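Uncharacterized protein (Helicobacter pylori, PDB 4O5J) is the sialic acid-binding adhesin SabA, an outer membrane protein whose extracellular domain probably attaches the bacterium to sialylated carbohydrates of its host. Local coordinates at residues I57-V60 and N61-N65; L95-W98 and S99-G103; P189-T192 and V193-L197; F283-D286 and I287-A291; Q315-Y318 and L319-A322. All coordinates share one frame; numbering follows the deposited sequence.

Contact 1. Residues I57-V60 and N61-N65; sequences IELV and NSSLN
Ser-63 and Leu-59 are joined twice, near the start of helix 57-76. The carbonyl O of Leu-59 is gripped by the backbone N of Ser-63 at 3.0 Å and by its hydroxyl OG at 2.9 Å, and the two donors come from opposite faces of the carbonyl plane. The hydroxyl gets there because OG lies beside the residue's own N (chi1 -55°), folded back along the helix, and the buried hydroxyl donates to the backbone. Ordinary i to i+4 bonds run alongside, among them Asn-61 N to Ile-57 O at 2.9 Å, nearly straight at 174°.

Aliphatic carbon meets amide where CG1 and CD1 of Ile-57 lie against ND2 of Asn-61, each 3.7 Å away. That amide has its stronger partner elsewhere, since OD1 of Asn-61 accepts from Gln-273 N in a neighbouring loop. On the inner side, Val-60 rests on Val-367 and Val-371 of helix 343-396. The arrangement is that of an amphipathic alpha-helix near its N-terminal end, laid into the helical bundle of the SabA adhesion domain.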
loop_
_atom_site.group_PDB
_atom_site.type_symbol
_atom_site.label_atom_id
_atom_site.label_comp_id
_atom_site.label_asym_id
_atom_site.label_seq_id
_atom_site.Cartn_x
_atom_site.Cartn_y
_atom_site.Cartn_z
ATOM N N ILE A 57 32.698 -4.101 10.782
ATOM C CA ILE A 57 31.777 -4.536 11.833
ATOM C C ILE A 57 30.856 -3.421 12.295
ATOM O O ILE A 57 29.649 -3.599 12.503
ATOM C CB ILE A 57 32.553 -5.152 13.038
ATOM C CG1 ILE A 57 31.554 -5.763 13.984
ATOM C CG2 ILE A 57 33.414 -4.109 13.779
ATOM C CD1 ILE A 57 30.584 -6.658 13.255
ATOM N N GLU A 58 31.419 -2.243 12.421
ATOM C CA GLU A 58 30.625 -1.132 12.805
ATOM C C GLU A 58 29.519 -0.851 11.775
ATOM O O GLU A 58 28.361 -0.583 12.129
ATOM C CB GLU A 58 31.538 0.045 12.958
ATOM C CG GLU A 58 30.826 1.261 13.477
ATOM C CD GLU A 58 31.789 2.375 13.798
ATOM O OE1 GLU A 58 31.348 3.550 13.732
ATOM O OE2 GLU A 58 32.977 2.081 14.114
ATOM N N LEU A 59 29.880 -0.927 10.498
ATOM C CA LEU A 59 28.926 -0.642 9.425
ATOM C C LEU A 59 27.893 -1.742 9.376
ATOM O O LEU A 59 26.726 -1.477 9.188
ATOM C CB LEU A 59 29.634 -0.555 8.101
ATOM C CG LEU A 59 28.771 -0.380 6.867
ATOM C CD1 LEU A 59 27.872 0.879 6.849
ATOM C CD2 LEU A 59 29.671 -0.406 5.644
ATOM N N VAL A 60 28.322 -2.986 9.560
ATOM C CA VAL A 60 27.362 -4.091 9.564
ATOM C C VAL A 60 26.355 -3.932 10.699
ATOM O O VAL A 60 25.151 -3.968 10.478
ATOM C CB VAL A 60 28.065 -5.439 9.651
ATOM C CG1 VAL A 60 27.061 -6.588 9.825
ATOM C CG2 VAL A 60 28.901 -5.621 8.401
ATOM N N ASN A 61 26.832 -3.697 11.901
ATOM C CA ASN A 61 25.926 -3.494 13.049
ATOM C C ASN A 61 25.055 -2.260 12.916
ATOM O O ASN A 61 23.872 -2.246 13.298
ATOM C CB ASN A 61 26.741 -3.439 14.337
ATOM C CG ASN A 61 27.319 -4.781 14.692
ATOM O OD1 ASN A 61 26.848 -5.818 14.185
ATOM N ND2 ASN A 61 28.339 -4.788 15.555
ATOM N N SER A 62 25.638 -1.218 12.339
ATOM C CA SER A 62 24.911 0.015 12.123
ATOM C C SER A 62 23.708 -0.234 11.216
ATOM O O SER A 62 22.608 0.250 11.481
ATOM C CB SER A 62 25.838 0.991 11.455
ATOM O OG SER A 62 25.260 2.229 11.502
ATOM N N SER A 63 23.938 -1.003 10.150
ATOM C CA SER A 63 22.890 -1.338 9.186
ATOM C C SER A 63 21.847 -2.247 9.820
ATOM O O SER A 63 20.633 -2.066 9.603
ATOM C CB SER A 63 23.479 -2.045 7.969
ATOM O OG SER A 63 24.516 -1.256 7.391
ATOM N N LEU A 64 22.304 -3.219 10.602
ATOM C CA LEU A 64 21.370 -4.135 11.282
ATOM C C LEU A 64 20.509 -3.336 12.238
ATOM O O LEU A 64 19.291 -3.511 12.284
ATOM C CB LEU A 64 22.134 -5.214 12.050
ATOM C CG LEU A 64 21.247 -6.210 12.801
ATOM C CD1 LEU A 64 20.291 -6.938 11.856
ATOM C CD2 LEU A 64 22.085 -7.215 13.568
ATOM N N ASN A 65 21.133 -2.421 12.974
ATOM C CA ASN A 65 20.370 -1.606 13.888
ATOM C C ASN A 65 19.282 -0.758 13.202
ATOM O O ASN A 65 18.201 -0.567 13.759
ATOM C CB ASN A 65 21.268 -0.735 14.740
ATOM C CG ASN A 65 20.465 0.152 15.692
ATOM O OD1 ASN A 65 20.190 1.314 15.408
ATOM N ND2 ASN A 65 20.038 -0.413 16.805
#

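Contact 2. Residues L95-W98 and S99-G103; sequences LGFW and SLYAG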
loop_
_atom_site.group_PDB
_atom_site.type_symbol
_atom_site.label_atom_id
_atom_site.label_comp_id
_atom_site.label_asym_id
_atom_site.label_seq_id
_atom_site.Cartn_x
_atom_site.Cartn_y
_atom_site.Cartn_z
ATOM N N LEU A 95 -14.173 3.014 3.066
ATOM C CA LEU A 95 -15.405 3.564 3.683
ATOM C C LEU A 95 -15.788 4.869 2.962
ATOM O O LEU A 95 -16.942 5.230 2.882
ATOM C CB LEU A 95 -15.178 3.821 5.176
ATOM C CG LEU A 95 -15.122 2.531 6.002
ATOM C CD1 LEU A 95 -14.643 2.799 7.447
ATOM C CD2 LEU A 95 -16.504 1.859 5.978
ATOM N N GLY A 96 -14.806 5.585 2.424
ATOM C CA GLY A 96 -15.077 6.775 1.629
ATOM C C GLY A 96 -15.795 6.396 0.360
ATOM O O GLY A 96 -16.785 7.029 -0.011
ATOM N N PHE A 97 -15.327 5.363 -0.317
ATOM C CA PHE A 97 -16.029 4.929 -1.500
ATOM C C PHE A 97 -17.453 4.472 -1.179
ATOM O O PHE A 97 -18.429 4.792 -1.876
ATOM C CB PHE A 97 -15.271 3.835 -2.251
ATOM C CG PHE A 97 -16.005 3.374 -3.459
ATOM C CD1 PHE A 97 -15.922 4.085 -4.644
ATOM C CD2 PHE A 97 -16.856 2.275 -3.404
ATOM C CE1 PHE A 97 -16.640 3.688 -5.762
ATOM C CE2 PHE A 97 -17.579 1.874 -4.510
ATOM C CZ PHE A 97 -17.467 2.568 -5.704
ATOM N N TRP A 98 -17.580 3.681 -0.120
ATOM C CA TRP A 98 -18.916 3.216 0.295
ATOM C C TRP A 98 -19.825 4.400 0.511
ATOM O O TRP A 98 -21.016 4.421 0.133
ATOM C CB TRP A 98 -18.813 2.401 1.604
ATOM C CG TRP A 98 -20.160 2.150 2.130
ATOM C CD1 TRP A 98 -20.787 2.817 3.140
ATOM C CD2 TRP A 98 -21.127 1.175 1.612
ATOM N NE1 TRP A 98 -22.064 2.315 3.321
ATOM C CE2 TRP A 98 -22.313 1.312 2.417
ATOM C CE3 TRP A 98 -21.114 0.246 0.578
ATOM C CZ2 TRP A 98 -23.454 0.526 2.207
ATOM C CZ3 TRP A 98 -22.247 -0.554 0.369
ATOM C CH2 TRP A 98 -23.401 -0.405 1.184
ATOM N N SER A 99 -19.278 5.422 1.138
ATOM C CA SER A 99 -20.023 6.669 1.383
ATOM C C SER A 99 -20.512 7.312 0.062
ATOM O O SER A 99 -21.667 7.807 -0.009
ATOM C CB SER A 99 -19.128 7.618 2.133
ATOM O OG SER A 99 -19.865 8.727 2.491
ATOM N N LEU A 100 -19.697 7.262 -1.005
ATOM C CA LEU A 100 -20.095 7.820 -2.310
ATOM C C LEU A 100 -21.142 6.940 -2.964
ATOM O O LEU A 100 -22.200 7.416 -3.422
ATOM C CB LEU A 100 -18.894 7.925 -3.265
ATOM C CG LEU A 100 -17.863 8.977 -2.988
ATOM C CD1 LEU A 100 -16.708 8.826 -4.007
ATOM C CD2 LEU A 100 -18.503 10.396 -3.033
ATOM N N TYR A 101 -20.783 5.656 -3.081
ATOM C CA TYR A 101 -21.596 4.637 -3.747
ATOM C C TYR A 101 -22.992 4.479 -3.093
ATOM O O TYR A 101 -24.046 4.415 -3.789
ATOM C CB TYR A 101 -20.801 3.370 -3.657
ATOM C CG TYR A 101 -21.450 2.076 -4.097
ATOM C CD1 TYR A 101 -21.640 1.787 -5.430
ATOM C CD2 TYR A 101 -21.768 1.058 -3.145
ATOM C CE1 TYR A 101 -22.153 0.568 -5.859
ATOM C CE2 TYR A 101 -22.276 -0.171 -3.560
ATOM C CZ TYR A 101 -22.467 -0.404 -4.904
ATOM O OH TYR A 101 -22.961 -1.640 -5.324
ATOM N N ALA A 102 -23.000 4.433 -1.758
ATOM C CA ALA A 102 -24.216 4.178 -1.000
ATOM C C ALA A 102 -24.397 5.309 0.008
ATOM O O ALA A 102 -25.017 6.339 -0.314
ATOM C CB ALA A 102 -24.129 2.814 -0.283
ATOM N N GLY A 103 -23.921 5.121 1.248
ATOM C CA GLY A 103 -23.911 6.219 2.196
ATOM C C GLY A 103 -25.313 6.689 2.527
ATOM O O GLY A 103 -26.220 5.862 2.726
#
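One face of the Trp-98 indole carries the methyl of Ala-102, and the backbone N of Gly-103 lies over the same face toward the rim. CB of Ala-102 stands 3.5 Å from the centroid of the six-membered ring of Trp-98, only 13° off its normal, a clear CH-pi contact, and its nearest ring atom is Trp-98 CZ2 at 3.4 Å. CE3 of Trp-98 lies at the edge of the Tyr-101 ring, near its plane, 3.9 Å from CD2 of Tyr-101. The two planes are inclined at 57°. Phe-97 completes the aromatic cluster in another way, its ring near parallel to that of Tyr-101 but slid so far that they barely overlap; the closest touch is Phe-97 CE2 on Tyr-101 CB, at 3.7 Å.

This is the C-terminal end of helix 82-101. Tyr-101 N bonds to Phe-97 O at 2.8 Å and Ala-102 N to Trp-98 O at 2.7 Å, after which Ala-102 leaves helical angles and Gly-103 takes a positive phi. CG of Trp-98 lies opposite its backbone N (chi1 170°), which sends the indole forward along the chain to Ala-102. Lys-325 gathers the carbonyl oxygens of Ser-99, Leu-100 and Ala-102 with its NZ, a positive charge where the helix dipole would welcome one. Beyond the cluster, Met-152 of helix 146-163 and Ile-207 of helix 193-209 both touch Trp-98 and Tyr-101, while Phe-243 meets the Phe-97 ring.

Contact 3. Residues P189-T192 and V193-L197; sequences PNST and VSNAL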
loop_
_atom_site.group_PDB
_atom_site.type_symbol
_atom_site.label_atom_id
_atom_site.label_comp_id
_atom_site.label_asym_id
_atom_site.label_seq_id
_atom_site.Cartn_x
_atom_site.Cartn_y
_atom_site.Cartn_z
ATOM N N PRO A 189 -8.147 -0.306 21.647
ATOM C CA PRO A 189 -8.571 -0.722 20.274
ATOM C C PRO A 189 -8.791 -2.249 20.200
ATOM O O PRO A 189 -7.983 -2.986 20.755
ATOM C CB PRO A 189 -7.378 -0.287 19.386
ATOM C CG PRO A 189 -6.268 -0.016 20.325
ATOM C CD PRO A 189 -6.900 0.472 21.598
ATOM N N ASN A 190 -9.847 -2.750 19.560
ATOM C CA ASN A 190 -10.072 -4.187 19.665
ATOM C C ASN A 190 -10.215 -4.875 18.306
ATOM O O ASN A 190 -10.727 -5.958 18.225
ATOM C CB ASN A 190 -11.235 -4.467 20.663
ATOM C CG ASN A 190 -12.531 -3.925 20.173
ATOM O OD1 ASN A 190 -12.735 -3.738 18.978
ATOM N ND2 ASN A 190 -13.426 -3.656 21.100
ATOM N N SER A 191 -9.731 -4.251 17.230
ATOM C CA SER A 191 -9.732 -4.914 15.911
ATOM C C SER A 191 -8.339 -5.022 15.353
ATOM O O SER A 191 -7.577 -4.070 15.441
ATOM C CB SER A 191 -10.652 -4.180 14.946
ATOM O OG SER A 191 -10.465 -4.637 13.607
ATOM N N THR A 192 -7.986 -6.182 14.822
ATOM C CA THR A 192 -6.690 -6.330 14.172
ATOM C C THR A 192 -6.789 -5.664 12.778
ATOM O O THR A 192 -7.922 -5.473 12.242
ATOM C CB THR A 192 -6.307 -7.778 13.968
ATOM O OG1 THR A 192 -7.261 -8.395 13.091
ATOM C CG2 THR A 192 -6.247 -8.574 15.337
ATOM N N VAL A 193 -5.636 -5.310 12.194
ATOM C CA VAL A 193 -5.660 -4.768 10.833
ATOM C C VAL A 193 -6.073 -5.881 9.879
ATOM O O VAL A 193 -6.705 -5.600 8.871
ATOM C CB VAL A 193 -4.322 -4.175 10.367
ATOM C CG1 VAL A 193 -3.877 -3.034 11.251
ATOM C CG2 VAL A 193 -3.339 -5.205 10.439
ATOM N N SER A 194 -5.739 -7.158 10.196
ATOM C CA SER A 194 -6.152 -8.255 9.303
ATOM C C SER A 194 -7.656 -8.377 9.273
ATOM O O SER A 194 -8.243 -8.679 8.236
ATOM C CB SER A 194 -5.580 -9.568 9.716
ATOM O OG SER A 194 -4.183 -9.410 9.528
ATOM N N ASN A 195 -8.296 -8.164 10.413
ATOM C CA ASN A 195 -9.775 -8.238 10.472
ATOM C C ASN A 195 -10.358 -7.107 9.606
ATOM O O ASN A 195 -11.260 -7.324 8.819
ATOM C CB ASN A 195 -10.221 -8.060 11.929
ATOM C CG ASN A 195 -11.704 -7.977 12.063
ATOM O OD1 ASN A 195 -12.384 -8.859 11.579
ATOM N ND2 ASN A 195 -12.226 -6.907 12.637
ATOM N N ALA A 196 -9.803 -5.907 9.724
ATOM C CA ALA A 196 -10.311 -4.766 8.932
ATOM C C ALA A 196 -10.071 -5.024 7.423
ATOM O O ALA A 196 -11.005 -4.852 6.611
ATOM C CB ALA A 196 -9.648 -3.494 9.399
ATOM N N LEU A 197 -8.865 -5.457 7.054
ATOM C CA LEU A 197 -8.567 -5.734 5.642
ATOM C C LEU A 197 -9.506 -6.803 5.098
ATOM O O LEU A 197 -9.990 -6.720 3.963
ATOM C CB LEU A 197 -7.122 -6.118 5.419
ATOM C CG LEU A 197 -6.185 -4.935 5.698
ATOM C CD1 LEU A 197 -4.756 -5.400 5.637
ATOM C CD2 LEU A 197 -6.438 -3.807 4.689
#
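The chain runs extended through Ser-191 and Thr-192 and drops into helical angles at Val-193, where helix 193-209 begins. Thr-192 holds the N-cap position. Its OG1 accepts from Asn-195 N at 2.9 Å, the standard capping bond, and also lies 3.2 Å from Asn-195 CB. The hydroxyl points into the first turn because OG1 sits between the residue's own N and carbonyl carbon (chi1 63°).

A second polar link reaches back from the helix to the loop. Asn-195 directs its amide toward the preceding loop residues, and ND2 donates to Ser-191 OG over 3.0 Å, almost straight at 173°, with the oxygen lying in the amide plane. Ser-191 then passes a bond on, its OG donating to Thr-192 O at 3.0 Å. The same carbonyl O accepts Ala-196 N, at 3.2 Å, from the other face of its plane. Around this network, Ala-162 of helix 146-163 touches both Ser-191 and Asn-195, while Leu-173 packs on Ser-191 and Ala-196.

The chemistry is a short relay, from amide to hydroxyl to carbonyl. Ser-191 OG acts as acceptor and donor at once, consistent with its proton lying toward Thr-192 O, and this should restrain the rotation of the Asn-195 amide, while the cap satisfies an N-H of the first turn that has no earlier helical carbonyl to bond.

Contact 4. Residues F283-D286 and I287-A291; sequences FAKD and IYTFA
Ile-287 packs against Phe-283 one turn earlier in helix 281-309, an i to i+4 pairing of apolar side chains on the inward side of a long alpha-helix of the SabA bundle. At the branch, CB of Ile-287 lies over one face of the Phe-283 ring and 3.5 Å from the carbonyl O of Phe-283. The short branch, CG2, is wedged against the backbone, 3.3 Å from Phe-283 O and 3.4 Å from Ala-284 O. The long branch takes the other direction: with CG1 anti to N (chi1 -168°) and the chain extended beyond it (chi2 177°), CD1 arrives 3.9 Å from Phe-283 CZ. The aliphatic side chain thus starts above the ring and finishes near its far carbon. Leu-64 of helix 57-76 touches both residues and continues this apolar seam.

Among the backbone bonds, that from Ile-287 N to Phe-283 O is 2.8 Å, whereas Tyr-288 N to Ala-284 O is weak. Tyr-288 directs its ring to Tyr-372 of helix 343-396. Lys-285 O accepts twice from Thr-289, from N at 3.1 Å and from the hydroxyl OG1 at 3.0 Å, the two donors standing on opposite faces of the carbonyl plane.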
loop_
_atom_site.group_PDB
_atom_site.type_symbol
_atom_site.label_atom_id
_atom_site.label_comp_id
_atom_site.label_asym_id
_atom_site.label_seq_id
_atom_site.Cartn_x
_atom_site.Cartn_y
_atom_site.Cartn_z
ATOM N N PHE A 283 23.962 -15.980 10.000
ATOM C CA PHE A 283 23.731 -14.540 10.158
ATOM C C PHE A 283 23.805 -13.837 8.786
ATOM O O PHE A 283 22.949 -12.982 8.435
ATOM C CB PHE A 283 24.772 -13.949 11.113
ATOM C CG PHE A 283 24.737 -12.468 11.181
ATOM C CD1 PHE A 283 23.842 -11.830 12.026
ATOM C CD2 PHE A 283 25.569 -11.707 10.380
ATOM C CE1 PHE A 283 23.785 -10.448 12.087
ATOM C CE2 PHE A 283 25.511 -10.339 10.446
ATOM C CZ PHE A 283 24.609 -9.708 11.290
ATOM N N ALA A 284 24.814 -14.208 8.019
ATOM C CA ALA A 284 24.964 -13.699 6.674
ATOM C C ALA A 284 23.709 -13.846 5.841
ATOM O O ALA A 284 23.274 -12.893 5.193
ATOM C CB ALA A 284 26.080 -14.374 5.989
ATOM N N LYS A 285 23.129 -15.038 5.847
ATOM C CA LYS A 285 22.016 -15.302 4.965
ATOM C C LYS A 285 20.754 -14.642 5.529
ATOM O O LYS A 285 19.891 -14.136 4.797
ATOM C CB LYS A 285 21.844 -16.811 4.811
ATOM C CG LYS A 285 20.681 -17.139 3.942
ATOM C CD LYS A 285 20.263 -18.580 4.015
ATOM C CE LYS A 285 18.917 -18.656 3.300
ATOM N NZ LYS A 285 18.312 -19.999 3.428
ATOM N N ASP A 286 20.687 -14.573 6.847
ATOM C CA ASP A 286 19.479 -14.040 7.505
ATOM C C ASP A 286 19.390 -12.534 7.380
ATOM O O ASP A 286 18.298 -12.016 7.143
ATOM C CB ASP A 286 19.370 -14.454 9.002
ATOM C CG ASP A 286 18.835 -15.908 9.178
ATOM O OD1 ASP A 286 18.266 -16.452 8.182
ATOM O OD2 ASP A 286 18.980 -16.530 10.306
ATOM N N ILE A 287 20.508 -11.826 7.562
ATOM C CA ILE A 287 20.465 -10.380 7.490
ATOM C C ILE A 287 20.101 -10.003 6.051
ATOM O O ILE A 287 19.408 -9.018 5.839
ATOM C CB ILE A 287 21.776 -9.706 7.963
ATOM C CG1 ILE A 287 21.571 -8.197 8.139
ATOM C CG2 ILE A 287 22.937 -9.994 7.016
ATOM C CD1 ILE A 287 22.822 -7.518 8.664
ATOM N N TYR A 288 20.530 -10.816 5.081
ATOM C CA TYR A 288 20.234 -10.511 3.690
ATOM C C TYR A 288 18.734 -10.659 3.387
ATOM O O TYR A 288 18.086 -9.766 2.830
ATOM C CB TYR A 288 21.076 -11.377 2.792
ATOM C CG TYR A 288 21.023 -10.997 1.335
ATOM C CD1 TYR A 288 20.734 -9.698 0.940
ATOM C CD2 TYR A 288 21.326 -11.925 0.350
ATOM C CE1 TYR A 288 20.676 -9.348 -0.409
ATOM C CE2 TYR A 288 21.283 -11.592 -0.980
ATOM C CZ TYR A 288 20.958 -10.301 -1.357
ATOM O OH TYR A 288 20.954 -9.990 -2.681
ATOM N N THR A 289 18.172 -11.779 3.798
ATOM C CA THR A 289 16.758 -12.013 3.681
ATOM C C THR A 289 15.986 -10.948 4.410
ATOM O O THR A 289 15.003 -10.429 3.897
ATOM C CB THR A 289 16.411 -13.362 4.310
ATOM O OG1 THR A 289 17.177 -14.349 3.648
ATOM C CG2 THR A 289 14.946 -13.690 4.138
ATOM N N PHE A 290 16.428 -10.627 5.613
ATOM C CA PHE A 290 15.797 -9.585 6.412
ATOM C C PHE A 290 15.713 -8.274 5.606
ATOM O O PHE A 290 14.642 -7.666 5.451
ATOM C CB PHE A 290 16.634 -9.373 7.672
ATOM C CG PHE A 290 16.007 -8.463 8.687
ATOM C CD1 PHE A 290 14.629 -8.378 8.811
ATOM C CD2 PHE A 290 16.805 -7.692 9.537
ATOM C CE1 PHE A 290 14.047 -7.532 9.759
ATOM C CE2 PHE A 290 16.220 -6.852 10.489
ATOM C CZ PHE A 290 14.859 -6.782 10.614
ATOM N N ALA A 291 16.838 -7.868 5.048
ATOM C CA ALA A 291 16.935 -6.599 4.282
ATOM C C ALA A 291 16.097 -6.644 2.996
ATOM O O ALA A 291 15.326 -5.710 2.742
ATOM C CB ALA A 291 18.410 -6.269 4.002
#

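Contact 5. Residues Q315-Y318 and L319-A322; sequences QYKY and LEKA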
loop_
_atom_site.group_PDB
_atom_site.type_symbol
_atom_site.label_atom_id
_atom_site.label_comp_id
_atom_site.label_asym_id
_atom_site.label_seq_id
_atom_site.Cartn_x
_atom_site.Cartn_y
_atom_site.Cartn_z
ATOM N N GLN A 315 -12.140 12.091 -9.558
ATOM C CA GLN A 315 -12.658 10.980 -8.735
ATOM C C GLN A 315 -12.074 11.070 -7.329
ATOM O O GLN A 315 -12.784 10.852 -6.351
ATOM C CB GLN A 315 -12.348 9.627 -9.361
ATOM C CG GLN A 315 -13.118 9.424 -10.652
ATOM C CD GLN A 315 -12.714 8.122 -11.315
ATOM O OE1 GLN A 315 -12.114 7.257 -10.694
ATOM N NE2 GLN A 315 -13.069 7.968 -12.598
ATOM N N TYR A 316 -10.807 11.424 -7.216
ATOM C CA TYR A 316 -10.173 11.546 -5.921
ATOM C C TYR A 316 -10.854 12.680 -5.153
ATOM O O TYR A 316 -11.097 12.556 -3.933
ATOM C CB TYR A 316 -8.666 11.798 -6.081
ATOM C CG TYR A 316 -7.918 11.840 -4.780
ATOM C CD1 TYR A 316 -7.721 10.667 -4.044
ATOM C CD2 TYR A 316 -7.430 13.029 -4.224
ATOM C CE1 TYR A 316 -7.064 10.662 -2.831
ATOM C CE2 TYR A 316 -6.755 13.021 -2.970
ATOM C CZ TYR A 316 -6.579 11.834 -2.296
ATOM O OH TYR A 316 -5.908 11.785 -1.087
ATOM N N LYS A 317 -11.164 13.786 -5.860
ATOM C CA LYS A 317 -11.813 14.922 -5.195
ATOM C C LYS A 317 -13.149 14.476 -4.580
ATOM O O LYS A 317 -13.487 14.879 -3.479
ATOM C CB LYS A 317 -12.009 16.114 -6.182
ATOM C CG LYS A 317 -12.715 17.315 -5.622
ATOM C CD LYS A 317 -12.011 17.938 -4.406
ATOM C CE LYS A 317 -10.625 18.537 -4.708
ATOM N NZ LYS A 317 -9.780 18.943 -3.508
ATOM N N TYR A 318 -13.931 13.677 -5.307
ATOM C CA TYR A 318 -15.225 13.163 -4.794
ATOM C C TYR A 318 -14.966 12.312 -3.534
ATOM O O TYR A 318 -15.623 12.489 -2.522
ATOM C CB TYR A 318 -15.925 12.301 -5.826
ATOM C CG TYR A 318 -16.856 13.013 -6.720
ATOM C CD1 TYR A 318 -18.249 12.861 -6.579
ATOM C CD2 TYR A 318 -16.395 13.891 -7.743
ATOM C CE1 TYR A 318 -19.126 13.497 -7.417
ATOM C CE2 TYR A 318 -17.328 14.532 -8.588
ATOM C CZ TYR A 318 -18.660 14.346 -8.414
ATOM O OH TYR A 318 -19.598 15.009 -9.228
ATOM N N LEU A 319 -13.981 11.437 -3.604
ATOM C CA LEU A 319 -13.597 10.595 -2.481
ATOM C C LEU A 319 -13.205 11.446 -1.259
ATOM O O LEU A 319 -13.686 11.212 -0.151
ATOM C CB LEU A 319 -12.420 9.725 -2.892
ATOM C CG LEU A 319 -11.949 8.650 -1.919
ATOM C CD1 LEU A 319 -13.054 7.573 -1.683
ATOM C CD2 LEU A 319 -10.718 7.975 -2.531
ATOM N N GLU A 320 -12.340 12.440 -1.439
ATOM C CA GLU A 320 -11.918 13.308 -0.327
ATOM C C GLU A 320 -13.092 14.059 0.257
ATOM O O GLU A 320 -13.085 14.381 1.443
ATOM C CB GLU A 320 -10.968 14.393 -0.849
ATOM C CG GLU A 320 -9.602 13.884 -0.984
ATOM C CD GLU A 320 -8.681 15.011 -1.390
ATOM O OE1 GLU A 320 -9.153 15.798 -2.284
ATOM O OE2 GLU A 320 -7.516 15.077 -0.842
ATOM N N LYS A 321 -14.098 14.357 -0.562
ATOM C CA LYS A 321 -15.187 15.234 -0.100
ATOM C C LYS A 321 -16.457 14.438 0.188
ATOM O O LYS A 321 -17.546 15.007 0.362
ATOM C CB LYS A 321 -15.451 16.340 -1.106
ATOM C CG LYS A 321 -14.279 17.259 -1.354
ATOM C CD LYS A 321 -14.091 18.187 -0.245
ATOM C CE LYS A 321 -13.049 19.214 -0.627
ATOM N NZ LYS A 321 -13.129 20.162 0.494
ATOM N N ALA A 322 -16.335 13.108 0.206
ATOM C CA ALA A 322 -17.507 12.217 0.292
ATOM C C ALA A 322 -18.345 12.551 1.522
ATOM O O ALA A 322 -19.548 12.342 1.517
ATOM C CB ALA A 322 -17.073 10.734 0.308
#
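Glu-320 N bonds to Tyr-316 O at 2.8 Å and Leu-319 N to Gln-315 O at 3.1 Å, both close to straight, and these two bonds hold the last turns of helix 313-320. The bonds then deteriorate: Lys-321 N lies between Lys-317 O and Tyr-318 O and makes only a weak bond to each, as expected where the helix gives out and Lys-321 leaves helical angles. Between side chains there is one salt bridge, from Lys-317 NZ to Glu-320 OE1, long and weak at 3.4 Å. The lysine chain folds back on itself to reach it (chi2 59°, chi3 65°).

The same glutamate lies across the ring of Tyr-316. Its CG sits over one face, 4.0 Å from the ring centroid in a CH-pi contact, and the carboxylate continues toward the rim with its plane 41° from that of the ring, OE2 of Glu-320 3.1 Å from Tyr-316 CE2. The phenol oxygen has its partner elsewhere, in ND2 of Asn-344. On the outer side Lys-317 and Lys-321 lie alongside and point the same way, CD of Lys-317 touching CG of Lys-321 at 3.9 Å. Their ammonium groups stay 5.4 Å apart, NZ to NZ, and the carboxylate beside Lys-317 would soften the repulsion.

Leu-319 packs inward on Leu-343 of helix 343-396 and on Val-242 and Ile-246 of helix 241-268. Tyr-318 meets Trp-216 edge-to-face and touches Leu-100, so this short helix is lodged between those two long helices and the end of helix 82-101.

From the N terminus, the contacts follow in series, each within a few turns of chain; none nests in or crosses another, and none closes a long loop. Contact 1 opens helix 57-76, contact 2 ends helix 82-101, and contact 3 starts helix 193-209 after a loop. Contact 4 lies early in helix 281-309 and contact 5 ends helix 313-320. Space regroups them into two touching pairs: Leu-64 of contact 1 packs on Phe-283 of contact 4 on one side of the chain's centre, while Leu-100 of contact 2 meets Ala-322 of contact 5 on the opposite side. Contact 3 stands apart, its centre about 20 Å from that of contact 2.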